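PDB 2P4S: purine nucleoside phosphorylase from Anopheles gambiae, which catalyses the phosphate-dependent cleavage of inosine, guanosine and their 2'-deoxy forms into free purine base and (deoxy)ribose 1-phosphate in purine salvage. Local coordinates for residues G203-K208 with N328-S333; M215-H220 with C320-L325; G275-L280 with V299-M304. All coordinates share one frame; numbering follows the deposited sequence.

The three contacts belong to one mixed sheet of the phosphorylase fold. Interactions 1 and 2 use the two ends of strand 319-329, with centres about 17 Å apart; interaction 3 has its centre about 11 Å from that of interaction 1 and about 9 Å from that of interaction 2. The backbone of A205 joins interactions 1 and 3 through A205 N to D300 O (2.8 Å), and K218 N to G275 O (2.9 Å) joins interactions 2 and 3. Only 1 and 3 reach the inhibitor DIH: N328 binds the edge of its base, and I302 to M304 line its pocket. In interaction 2, the S324 side chain remains about 8 Å from DIH.

Interaction 1 of 3, residues G203-K208 with N328-S333; sequences GGANPK and NMCTMS. With DIH (7-[[(3R,4R)-3-(hydroxymethyl)-4-oxidanyl-pyrrolidin-1-ium-1-yl]methyl]-3,5-dihydropyrrolo[3,2-d]pyrimidin-4-one), chain F.
G204 and M329 form a parallel beta bridge in which G204 bonds to the residues on either side of M329. G204 N donates to N328 O (2.9 Å, N-H...O 164°), and C330 N donates back to G204 O (2.9 Å), rising above the plane of that carbonyl. This places the ends of strands 195-204 and 319-329 edge to edge just where the chain enters loops. Beyond the bridge, the loop is shaped by an Asx turn: N206 OD1 accepts from K208 N at 3.0 Å, while N206 ND2 bonds D300 OD1.

The sulfur-bearing side chains supply the van der Waals contacts, mostly against backbone carbonyls. M329 is bent at chi2 and chi3, bringing CE within 3.4 Å of N206 O. M332 sets CE against the carbonyl oxygens of G204 and A205, with its SD 4.1 Å from P207 CB. C330 SG packs against the backbone carbonyl carbon of G203 at 3.6 Å and also touches A205 CB.

Ligand bonding falls to N328. Its chi1 of 58° sets CG between the backbone N and carbonyl carbon, carrying the amide to the edge of the base. There OD1 accepts from DIH N7 (2.8 Å) and ND2 donates to DIH O6 (2.9 Å); both bonds are nearly straight, at 171°. H342, Y173 and E286 also bond the inhibitor.

In the inhibitor the amide thus meets an N7-H and an oxo group at once. The ND2 donor to O6 is consistent with the enzyme's use of 6-oxopurine nucleosides, inosine above guanosine, and its lack of activity on adenosine, which carries an amino group there. An acceptor facing N7 would probably also help the base to leave with N7 protonated.

Interaction 2 of 3, residues M215-H220 with C320-L325; sequences MLIKDH and CFAFSL
M215 N donates to S324 O at 2.7 Å, with an N-H...O angle of 153°, the shortest polar bond between 215-220 and 320-325. The reverse bond, S324 N to M215 O, measures 2.9 Å, so this is an antiparallel hydrogen-bonded pair; L216 and F323 follow as a non-hydrogen-bonded pair. I217 N then reaches A322 O at 3.0 Å. The next link is made by water instead: one molecule donates to I217 O and accepts from A322 N. The strands, whose directions differ by 130° and are thus well short of antiparallel, splay here: beyond I217 and F321 the two segments make no contact. In the sheet of this phosphorylase fold, strand 214-221 lies between strands 319-329 and 272-279; it also bonds the latter, for example L216 with G275.

Side chains pack on both faces of the pairing. On the face of L216, CD2 comes up obliquely to F321 CZ at 3.7 Å, beside helix 253-265. F323 touches M215 O through CB, whereas its ring turns to F359, which it meets edge-to-face. On the face of S324, I217 holds CD1 anti to CA (chi2 179°), and this extended arm reaches both A322 CB at 3.9 Å and S324 OG at 3.8 Å. M215 CE approaches that same hydroxyl at 4.0 Å. The polar partner of S324 OG is N200 OD1, on strand 195-204.

Interaction 3 of 3, residues G275-L280 with V299-M304; sequences GVYTCL and VDAIGM. With DIH (7-[[(3R,4R)-3-(hydroxymethyl)-4-oxidanyl-pyrrolidin-1-ium-1-yl]methyl]-3,5-dihydropyrrolo[3,2-d]pyrimidin-4-one), chain F.
Y277 runs alongside A301 and G303. Its CB and CG lie at van der Waals distance from A301 O, and CD1 nearer, at 3.9 Å; CD1 is also 4.3 Å from A301 CB. Farther out, CE1 and CZ lie obliquely beside the G303 backbone, CE1 3.7 Å from G303 CA. With CG anti to the backbone N (chi1 168°), the ring extends along the neighbouring strand. At the tip, OH donates to a water lying in the ring plane at its edge (2.7 Å); M304 N donates to the same water, and OH also bonds the backbone N of S305, a phosphate-binding residue.

The backbone confirms a parallel pairing. V276 O accepts from both D300 N (2.8 Å) and A301 N (3.0 Å). The series continues with T278 N to A301 O, G303 N to T278 O and, straightest at 174°, L280 N to G303 O. A side-chain bond adds to it: D300 OD2 holds V276 N through its anti lone pair, while D300 OD1 accepts from N206 ND2. L280 CD1 presses closely on I302 CG2 (3.5 Å). M304, extended beyond CG, lays SD 3.5 Å from DIH C2'.

Strands 272-279 and 301-303 form a beta-alpha-beta unit with helix 288-296. Strand 214-221 flanks the first and strand 195-204 the second; the Y277 side chain touches both, at I217 and at N200 and A202.

Interaction 1 of 3, residues G203-K208 with N328-S333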
# COMPACT_ATOMS: atom_id res chain seq x y z
N GLY A 203 15.17 -5.92 11.51
CA GLY A 203 14.79 -5.72 12.91
C GLY A 203 14.09 -6.99 13.35
O GLY A 203 13.25 -7.52 12.61
N GLY A 204 14.43 -7.48 14.54
CA GLY A 204 13.74 -8.67 15.10
C GLY A 204 12.41 -8.24 15.72
O GLY A 204 12.41 -7.53 16.74
N ALA A 205 11.30 -8.59 15.06
CA ALA A 205 9.96 -8.31 15.62
C ALA A 205 9.55 -9.44 16.56
O ALA A 205 8.77 -9.24 17.47
CB ALA A 205 8.90 -8.11 14.49
N ASN A 206 10.08 -10.63 16.32
CA ASN A 206 9.88 -11.76 17.21
C ASN A 206 10.73 -11.56 18.50
O ASN A 206 11.95 -11.50 18.45
CB ASN A 206 10.23 -13.05 16.46
CG ASN A 206 9.89 -14.30 17.25
OD1 ASN A 206 10.14 -14.38 18.46
ND2 ASN A 206 9.35 -15.28 16.58
N PRO A 207 10.07 -11.40 19.67
CA PRO A 207 10.90 -11.09 20.87
C PRO A 207 11.84 -12.21 21.41
O PRO A 207 12.59 -11.96 22.34
CB PRO A 207 9.87 -10.68 21.94
CG PRO A 207 8.57 -11.28 21.51
CD PRO A 207 8.62 -11.41 19.97
N LYS A 208 11.81 -13.40 20.80
CA LYS A 208 12.71 -14.48 21.21
C LYS A 208 14.00 -14.44 20.43
O LYS A 208 14.98 -15.05 20.85
CB LYS A 208 12.01 -15.85 21.17
CG LYS A 208 10.84 -15.76 22.18
CD LYS A 208 10.40 -17.07 22.79
CE LYS A 208 9.21 -17.72 22.06
NZ LYS A 208 8.65 -18.84 22.92
N ASN A 328 19.17 -5.61 15.22
CA ASN A 328 18.58 -4.79 16.23
C ASN A 328 17.24 -5.39 16.49
O ASN A 328 16.64 -6.01 15.60
CB ASN A 328 18.41 -3.31 15.79
CG ASN A 328 17.55 -3.16 14.52
OD1 ASN A 328 17.99 -3.55 13.39
ND2 ASN A 328 16.34 -2.60 14.68
N MET A 329 16.78 -5.21 17.72
CA MET A 329 15.46 -5.64 18.12
C MET A 329 14.52 -4.49 17.78
O MET A 329 14.89 -3.33 17.92
CB MET A 329 15.43 -5.99 19.64
CG MET A 329 16.24 -7.26 20.02
SD MET A 329 15.99 -8.66 18.87
CE MET A 329 14.32 -9.18 19.28
N CYS A 330 13.34 -4.82 17.27
CA CYS A 330 12.31 -3.80 17.04
C CYS A 330 11.87 -3.27 18.42
O CYS A 330 11.81 -4.03 19.40
CB CYS A 330 11.11 -4.41 16.34
SG CYS A 330 11.45 -4.86 14.66
N THR A 331 11.54 -1.98 18.47
CA THR A 331 11.00 -1.38 19.69
C THR A 331 9.60 -1.90 20.02
O THR A 331 8.64 -1.72 19.26
CB THR A 331 10.99 0.16 19.63
OG1 THR A 331 12.25 0.64 19.14
CG2 THR A 331 10.73 0.76 21.06
N MET A 332 9.46 -2.49 21.20
CA MET A 332 8.20 -3.15 21.51
C MET A 332 7.36 -2.53 22.66
O MET A 332 6.31 -3.04 23.01
CB MET A 332 8.48 -4.63 21.69
CG MET A 332 8.72 -5.27 20.30
SD MET A 332 9.45 -6.77 20.70
CE MET A 332 10.63 -7.19 19.36
N SER A 333 7.81 -1.38 23.14
CA SER A 333 7.23 -0.76 24.29
C SER A 333 7.48 0.75 24.25
O SER A 333 8.53 1.17 23.76
CB SER A 333 7.86 -1.39 25.53
OG SER A 333 7.95 -0.47 26.58
O5' DIH F . 19.79 0.84 8.72
C5' DIH F . 18.79 1.05 7.71
C4' DIH F . 19.03 0.00 6.65
C6' DIH F . 19.07 -1.42 7.25
C3' DIH F . 17.90 0.02 5.63
O3' DIH F . 18.45 -0.31 4.36
C2' DIH F . 17.01 -1.12 6.07
N1' DIH F . 18.00 -2.15 6.51
C10 DIH F . 17.32 -3.27 7.19
C9 DIH F . 16.87 -3.08 8.62
C8 DIH F . 17.66 -3.36 9.77
N7 DIH F . 16.91 -3.10 10.88
C5 DIH F . 15.67 -2.68 10.50
C6 DIH F . 14.42 -2.32 11.23
O6 DIH F . 14.36 -2.32 12.53
N1 DIH F . 13.37 -1.98 10.46
C2 DIH F . 13.41 -1.96 9.09
N3 DIH F . 14.50 -2.31 8.40
C4 DIH F . 15.63 -2.67 9.10

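Interaction 2 of 3, residues M215-H220 with C320-L325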
# COMPACT_ATOMS: atom_id res chain seq x y z
N MET A 215 18.08 -15.23 10.78
CA MET A 215 16.81 -15.82 10.46
C MET A 215 16.74 -16.25 9.01
O MET A 215 16.69 -15.40 8.13
CB MET A 215 15.67 -14.83 10.72
CG MET A 215 14.29 -15.52 10.69
SD MET A 215 12.96 -14.37 10.40
CE MET A 215 13.19 -13.96 8.65
N LEU A 216 16.69 -17.57 8.77
CA LEU A 216 16.26 -18.08 7.45
C LEU A 216 14.88 -17.54 7.13
O LEU A 216 13.98 -17.56 7.96
CB LEU A 216 16.19 -19.60 7.38
CG LEU A 216 17.45 -20.32 7.90
CD1 LEU A 216 17.26 -21.81 7.96
CD2 LEU A 216 18.74 -19.89 7.13
N ILE A 217 14.73 -17.08 5.91
CA ILE A 217 13.44 -16.64 5.46
C ILE A 217 12.72 -17.86 4.93
O ILE A 217 13.17 -18.52 3.98
CB ILE A 217 13.53 -15.46 4.45
CG1 ILE A 217 14.39 -14.33 5.06
CG2 ILE A 217 12.10 -15.00 4.02
CD1 ILE A 217 14.61 -13.07 4.14
N LYS A 218 11.63 -18.19 5.60
CA LYS A 218 10.82 -19.29 5.21
C LYS A 218 9.69 -18.76 4.31
O LYS A 218 9.18 -19.49 3.45
CB LYS A 218 10.25 -19.97 6.47
CG LYS A 218 9.31 -21.13 6.16
CD LYS A 218 8.77 -21.82 7.44
CE LYS A 218 8.18 -23.21 7.07
NZ LYS A 218 7.62 -23.83 8.37
N ASP A 219 9.30 -17.51 4.52
CA ASP A 219 8.21 -16.92 3.79
C ASP A 219 8.25 -15.41 3.96
O ASP A 219 8.99 -14.91 4.80
CB ASP A 219 6.86 -17.47 4.29
CG ASP A 219 5.80 -17.51 3.19
OD1 ASP A 219 6.05 -16.94 2.08
OD2 ASP A 219 4.72 -18.05 3.43
N HIS A 220 7.48 -14.70 3.16
CA HIS A 220 7.35 -13.27 3.34
C HIS A 220 5.87 -12.83 3.21
O HIS A 220 5.00 -13.58 2.76
CB HIS A 220 8.29 -12.49 2.37
CG HIS A 220 7.90 -12.60 0.93
ND1 HIS A 220 8.79 -12.92 -0.07
CD2 HIS A 220 6.70 -12.44 0.32
CE1 HIS A 220 8.16 -12.94 -1.23
NE2 HIS A 220 6.89 -12.65 -1.02
N CYS A 320 15.65 -20.03 -4.93
CA CYS A 320 15.95 -18.95 -3.99
C CYS A 320 16.20 -19.44 -2.57
O CYS A 320 15.49 -20.33 -2.08
CB CYS A 320 14.80 -17.95 -3.94
SG CYS A 320 14.43 -17.13 -5.52
N PHE A 321 17.23 -18.85 -1.95
CA PHE A 321 17.57 -19.04 -0.57
C PHE A 321 17.78 -17.61 -0.04
O PHE A 321 18.35 -16.76 -0.74
CB PHE A 321 18.87 -19.87 -0.41
CG PHE A 321 19.34 -19.96 1.01
CD1 PHE A 321 20.48 -19.26 1.43
CD2 PHE A 321 18.60 -20.68 1.98
CE1 PHE A 321 20.90 -19.29 2.76
CE2 PHE A 321 19.00 -20.73 3.33
CZ PHE A 321 20.16 -20.05 3.73
N ALA A 322 17.28 -17.32 1.15
CA ALA A 322 17.46 -15.99 1.73
C ALA A 322 17.50 -16.01 3.25
O ALA A 322 16.85 -16.85 3.87
CB ALA A 322 16.33 -15.05 1.24
N PHE A 323 18.26 -15.09 3.84
CA PHE A 323 18.25 -14.88 5.28
C PHE A 323 18.39 -13.42 5.68
O PHE A 323 18.94 -12.62 4.92
CB PHE A 323 19.31 -15.71 6.00
CG PHE A 323 20.72 -15.41 5.60
CD1 PHE A 323 21.45 -14.43 6.25
CD2 PHE A 323 21.34 -16.15 4.60
CE1 PHE A 323 22.75 -14.18 5.93
CE2 PHE A 323 22.66 -15.90 4.26
CZ PHE A 323 23.37 -14.92 4.94
N SER A 324 17.91 -13.13 6.89
CA SER A 324 18.09 -11.85 7.56
C SER A 324 19.10 -12.02 8.71
O SER A 324 18.94 -12.93 9.57
CB SER A 324 16.76 -11.40 8.19
OG SER A 324 15.73 -11.14 7.25
N LEU A 325 20.10 -11.14 8.76
CA LEU A 325 20.85 -10.92 9.99
C LEU A 325 20.02 -9.94 10.85
O LEU A 325 19.71 -8.83 10.39
CB LEU A 325 22.23 -10.33 9.68
CG LEU A 325 23.17 -10.08 10.86
CD1 LEU A 325 23.60 -11.38 11.59
CD2 LEU A 325 24.40 -9.35 10.33
O HOH W 1 15.47 -19.20 2.43

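Interaction 3 of 3, residues G275-L280 with V299-M304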
# COMPACT_ATOMS: atom_id res chain seq x y z
N GLY A 275 11.83 -17.83 9.92
CA GLY A 275 10.52 -17.20 10.03
C GLY A 275 10.22 -16.30 8.87
O GLY A 275 10.72 -16.51 7.77
N VAL A 276 9.32 -15.35 9.11
CA VAL A 276 8.63 -14.60 8.07
C VAL A 276 9.20 -13.19 8.01
O VAL A 276 9.29 -12.49 9.04
CB VAL A 276 7.06 -14.64 8.29
CG1 VAL A 276 6.30 -13.76 7.25
CG2 VAL A 276 6.49 -16.15 8.36
N TYR A 277 9.53 -12.74 6.78
CA TYR A 277 10.20 -11.42 6.58
C TYR A 277 9.22 -10.50 5.91
O TYR A 277 8.37 -10.97 5.18
CB TYR A 277 11.48 -11.59 5.77
CG TYR A 277 12.10 -10.32 5.27
CD1 TYR A 277 13.07 -9.64 6.03
CD2 TYR A 277 11.80 -9.82 3.98
CE1 TYR A 277 13.68 -8.49 5.56
CE2 TYR A 277 12.41 -8.66 3.50
CZ TYR A 277 13.35 -8.01 4.29
OH TYR A 277 13.96 -6.87 3.80
N THR A 278 9.24 -9.20 6.20
CA THR A 278 8.44 -8.29 5.37
C THR A 278 9.33 -7.11 4.93
O THR A 278 10.25 -6.75 5.69
CB THR A 278 7.14 -7.81 6.04
OG1 THR A 278 6.29 -7.22 5.04
CG2 THR A 278 7.43 -6.75 7.14
N CYS A 279 9.04 -6.55 3.76
CA CYS A 279 9.75 -5.41 3.18
C CYS A 279 8.88 -4.15 3.27
O CYS A 279 7.88 -4.03 2.56
CB CYS A 279 10.09 -5.71 1.72
SG CYS A 279 10.87 -4.32 0.83
N LEU A 280 9.26 -3.21 4.14
CA LEU A 280 8.53 -1.93 4.26
C LEU A 280 9.24 -0.86 3.42
O LEU A 280 10.41 -0.98 3.14
CB LEU A 280 8.42 -1.50 5.73
CG LEU A 280 7.92 -2.54 6.75
CD1 LEU A 280 7.72 -1.93 8.12
CD2 LEU A 280 6.60 -3.15 6.29
N VAL A 299 4.68 -11.59 11.16
CA VAL A 299 6.03 -11.16 10.76
C VAL A 299 7.04 -11.34 11.89
O VAL A 299 6.85 -10.82 13.03
CB VAL A 299 6.01 -9.66 10.28
CG1 VAL A 299 7.43 -9.08 10.10
CG2 VAL A 299 5.13 -9.51 9.00
N ASP A 300 8.16 -12.02 11.58
CA ASP A 300 9.25 -12.14 12.56
C ASP A 300 10.37 -11.15 12.38
O ASP A 300 11.02 -10.82 13.35
CB ASP A 300 9.85 -13.57 12.57
CG ASP A 300 8.81 -14.58 12.92
OD1 ASP A 300 8.40 -14.66 14.12
OD2 ASP A 300 8.35 -15.24 12.00
N ALA A 301 10.60 -10.72 11.14
CA ALA A 301 11.76 -9.87 10.82
C ALA A 301 11.31 -8.76 9.88
O ALA A 301 10.61 -9.01 8.93
CB ALA A 301 12.93 -10.68 10.18
N ILE A 302 11.67 -7.52 10.21
CA ILE A 302 11.22 -6.36 9.44
C ILE A 302 12.40 -5.71 8.73
O ILE A 302 13.40 -5.35 9.37
CB ILE A 302 10.51 -5.30 10.31
CG1 ILE A 302 9.22 -5.87 10.98
CG2 ILE A 302 10.14 -4.06 9.42
CD1 ILE A 302 8.70 -5.03 12.27
N GLY A 303 12.27 -5.54 7.42
CA GLY A 303 13.33 -4.97 6.64
C GLY A 303 12.81 -4.03 5.58
O GLY A 303 11.65 -3.63 5.65
N MET A 304 13.66 -3.71 4.59
CA MET A 304 13.29 -2.78 3.50
C MET A 304 13.80 -3.21 2.12
O MET A 304 14.05 -2.35 1.28
CB MET A 304 13.84 -1.37 3.80
CG MET A 304 13.39 -0.80 5.15
SD MET A 304 14.12 0.79 5.41
CE MET A 304 13.55 1.24 7.07
O5' DIH F . 19.79 0.84 8.72
C5' DIH F . 18.79 1.05 7.71
C4' DIH F . 19.03 0.00 6.65
C6' DIH F . 19.07 -1.42 7.25
C3' DIH F . 17.90 0.02 5.63
O3' DIH F . 18.45 -0.31 4.36
C2' DIH F . 17.01 -1.12 6.07
N1' DIH F . 18.00 -2.15 6.51
C10 DIH F . 17.32 -3.27 7.19
C9 DIH F . 16.87 -3.08 8.62
C8 DIH F . 17.66 -3.36 9.77
N7 DIH F . 16.91 -3.10 10.88
C5 DIH F . 15.67 -2.68 10.50
C6 DIH F . 14.42 -2.32 11.23
O6 DIH F . 14.36 -2.32 12.53
N1 DIH F . 13.37 -1.98 10.46
C2 DIH F . 13.41 -1.96 9.09
N3 DIH F . 14.50 -2.31 8.40
C4 DIH F . 15.63 -2.67 9.10
O HOH W 2 16.04 -5.50 4.90